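Local coordinates for Rod shape-determining protein (MreC) (Helicobacter pylori, PDB 5LP5) that binds the penicillin-binding protein PBP2 in a complex of the cell wall synthesis machinery and, as its name implies, probably helps determine rod shape, at residues C155-M160 against V195-L200. Sequence-based numbering, arbitrary orientation.
Sequences CAYSVM and VLTSGL
M160 and L196 form an antiparallel hydrogen-bonded pair: M160 N gives its hydrogen to L196 O at 2.7 Å, and L196 N returns one to M160 O at 3.0 Å. One residue along, V159 and T197 make the non-hydrogen-bonded pair, and beyond it S198 N reaches S158 O at 2.9 Å, nearly straight at hydrogen (178°) yet from above the carbonyl plane. The same oxygen takes a second bond from a water that also accepts from G199 N.

Pairing of this kind closes a barrel. Strands 158-161 and 194-197 are the end strands in the order across a six-stranded antiparallel sheet, and their meeting closes one of the chain's two six-stranded barrels, within the MreC barrel-core family region.

Side-chain hydroxyls extend the polar seam. S198 OG donates to S158 OG at 2.8 Å while accepting from L200 N, an ST turn; S158 OG also bonds Q131 of the PBP2 chain, tying the seam to the partner protein.

Side-chain packing divides between the sheet's faces. V195 CG1 lies 3.9 Å from V159 CB, and both valines also touch V210 of strand 209-218. On the face of M160 and L196, the methionine, extended beyond CG, runs past S198 CA until CE stands 3.6 Å from T197 O, a methyl-to-carbonyl van der Waals contact.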
ATOM      1  N   CYS C 155      -2.718  -0.216  27.764  1.00 27.91           N
ATOM      2  CA  CYS C 155      -2.900   1.190  27.469  1.00 25.93           C
ATOM      3  C   CYS C 155      -2.698   1.426  26.001  1.00 24.79           C
ATOM      4  O   CYS C 155      -1.605   1.219  25.487  1.00 25.55           O
ATOM      5  CB  CYS C 155      -1.933   2.045  28.278  1.00 25.74           C
ATOM      6  SG  CYS C 155      -1.932   3.761  27.746  1.00 25.74           S
ATOM      7  N   ALA C 156      -3.760   1.848  25.331  1.00 23.95           N
ATOM      8  CA  ALA C 156      -3.724   2.158  23.904  1.00 24.25           C
ATOM      9  C   ALA C 156      -4.781   3.194  23.557  1.00 23.25           C
ATOM     10  O   ALA C 156      -5.871   3.185  24.103  1.00 22.01           O
ATOM     11  CB  ALA C 156      -3.948   0.900  23.074  1.00 25.43           C
ATOM     12  N   TYR C 157      -4.446   4.104  22.649  1.00 23.19           N
ATOM     13  CA  TYR C 157      -5.396   5.103  22.212  1.00 22.86           C
ATOM     14  C   TYR C 157      -4.940   5.795  20.943  1.00 22.64           C
ATOM     15  O   TYR C 157      -3.841   5.543  20.479  1.00 23.29           O
ATOM     16  CB  TYR C 157      -5.661   6.102  23.318  1.00 23.26           C
ATOM     17  CG  TYR C 157      -4.445   6.739  23.953  1.00 24.13           C
ATOM     18  CD1 TYR C 157      -3.943   7.941  23.487  1.00 24.77           C
ATOM     19  CD2 TYR C 157      -3.842   6.176  25.070  1.00 24.40           C
ATOM     20  CE1 TYR C 157      -2.850   8.558  24.089  1.00 24.66           C
ATOM     21  CE2 TYR C 157      -2.756   6.790  25.687  1.00 24.39           C
ATOM     22  CZ  TYR C 157      -2.260   7.969  25.189  1.00 24.64           C
ATOM     23  OH  TYR C 157      -1.200   8.566  25.835  1.00 25.56           O
ATOM     24  N   SER C 158      -5.816   6.609  20.348  1.00 22.47           N
ATOM     25  CA  SER C 158      -5.566   7.219  19.031  1.00 22.21           C
ATOM     26  C   SER C 158      -4.929   8.599  19.130  1.00 21.95           C
ATOM     27  O   SER C 158      -5.454   9.469  19.799  1.00 21.17           O
ATOM     28  CB  SER C 158      -6.847   7.341  18.226  1.00 21.91           C
ATOM     29  OG  SER C 158      -6.503   7.785  16.919  1.00 22.26           O
ATOM     30  N   VAL C 159      -3.826   8.801  18.414  1.00 22.89           N
ATOM     31  CA  VAL C 159      -3.118  10.086  18.401  1.00 22.29           C
ATOM     32  C   VAL C 159      -2.876  10.599  16.974  1.00 22.83           C
ATOM     33  O   VAL C 159      -3.028   9.850  15.997  1.00 23.91           O
ATOM     34  CB  VAL C 159      -1.787   9.997  19.145  1.00 22.00           C
ATOM     35  CG1 VAL C 159      -2.034   9.649  20.601  1.00 21.78           C
ATOM     36  CG2 VAL C 159      -0.841   9.004  18.476  1.00 22.84           C
ATOM     37  N   MET C 160      -2.527  11.876  16.863  1.00 23.43           N
ATOM     38  CA  MET C 160      -2.188  12.508  15.577  1.00 23.55           C
ATOM     39  C   MET C 160      -0.914  13.347  15.672  1.00 23.10           C
ATOM     40  O   MET C 160      -0.671  14.022  16.659  1.00 20.35           O
ATOM     41  CB  MET C 160      -3.343  13.379  15.071  1.00 23.48           C
ATOM     42  CG  MET C 160      -3.757  14.501  16.019  1.00 22.69           C
ATOM     43  SD  MET C 160      -5.288  15.225  15.437  1.00 22.47           S
ATOM     44  CE  MET C 160      -5.489  16.541  16.628  1.00 22.67           C
ATOM     45  N   VAL C 195       2.822  15.495  19.247  1.00 24.46           N
ATOM     46  CA  VAL C 195       1.874  14.391  19.154  1.00 22.30           C
ATOM     47  C   VAL C 195       0.686  14.676  20.090  1.00 21.16           C
ATOM     48  O   VAL C 195       0.865  14.873  21.291  1.00 21.12           O
ATOM     49  CB  VAL C 195       2.556  13.075  19.540  1.00 21.57           C
ATOM     50  CG1 VAL C 195       1.570  11.925  19.527  1.00 21.53           C
ATOM     51  CG2 VAL C 195       3.687  12.794  18.580  1.00 22.02           C
ATOM     52  N   LEU C 196      -0.516  14.695  19.530  1.00 21.16           N
ATOM     53  CA  LEU C 196      -1.733  15.037  20.277  1.00 21.16           C
ATOM     54  C   LEU C 196      -2.757  13.919  20.162  1.00 20.89           C
ATOM     55  O   LEU C 196      -2.751  13.178  19.181  1.00 20.88           O
ATOM     56  CB  LEU C 196      -2.378  16.291  19.707  1.00 21.88           C
ATOM     57  CG  LEU C 196      -1.473  17.500  19.627  1.00 22.49           C
ATOM     58  CD1 LEU C 196      -2.029  18.608  18.722  1.00 23.42           C
ATOM     59  CD2 LEU C 196      -1.175  17.980  21.043  1.00 22.53           C
ATOM     60  N   THR C 197      -3.663  13.824  21.132  1.00 20.87           N
ATOM     61  CA  THR C 197      -4.748  12.871  21.006  1.00 20.93           C
ATOM     62  C   THR C 197      -5.597  13.247  19.788  1.00 21.55           C
ATOM     63  O   THR C 197      -5.864  14.424  19.547  1.00 22.05           O
ATOM     64  CB  THR C 197      -5.625  12.856  22.263  1.00 21.07           C
ATOM     65  OG1 THR C 197      -6.189  14.151  22.468  1.00 21.58           O
ATOM     66  CG2 THR C 197      -4.838  12.480  23.472  1.00 20.67           C
ATOM     67  N   SER C 198      -6.016  12.256  19.023  1.00 21.77           N
ATOM     68  CA  SER C 198      -6.746  12.510  17.763  1.00 23.74           C
ATOM     69  C   SER C 198      -8.215  12.789  18.032  1.00 24.67           C
ATOM     70  O   SER C 198      -8.888  13.444  17.257  1.00 24.21           O
ATOM     71  CB  SER C 198      -6.665  11.303  16.831  1.00 24.03           C
ATOM     72  OG  SER C 198      -7.670  10.365  17.158  1.00 25.20           O
ATOM     73  N   GLY C 199      -8.717  12.267  19.133  1.00 25.84           N
ATOM     74  CA  GLY C 199     -10.117  12.481  19.486  1.00 27.63           C
ATOM     75  C   GLY C 199     -11.067  11.680  18.603  1.00 28.80           C
ATOM     76  O   GLY C 199     -12.231  12.006  18.472  1.00 30.54           O
ATOM     77  N   LEU C 200     -10.559  10.630  17.973  1.00 29.09           N
ATOM     78  CA  LEU C 200     -11.377   9.769  17.115  1.00 30.13           C
ATOM     79  C   LEU C 200     -11.783   8.451  17.776  1.00 29.91           C
ATOM     80  O   LEU C 200     -12.595   7.697  17.221  1.00 30.72           O
ATOM     81  CB  LEU C 200     -10.582   9.430  15.858  1.00 30.53           C
ATOM     82  CG  LEU C 200     -10.221  10.610  14.953  1.00 30.63           C
ATOM     83  CD1 LEU C 200      -9.127  10.221  13.966  1.00 29.91           C
ATOM     84  CD2 LEU C 200     -11.463  11.109  14.236  1.00 31.89           C
TER
HETATM   85  O   HOH W   1      -8.056  10.391  21.078  1.00  6.19           O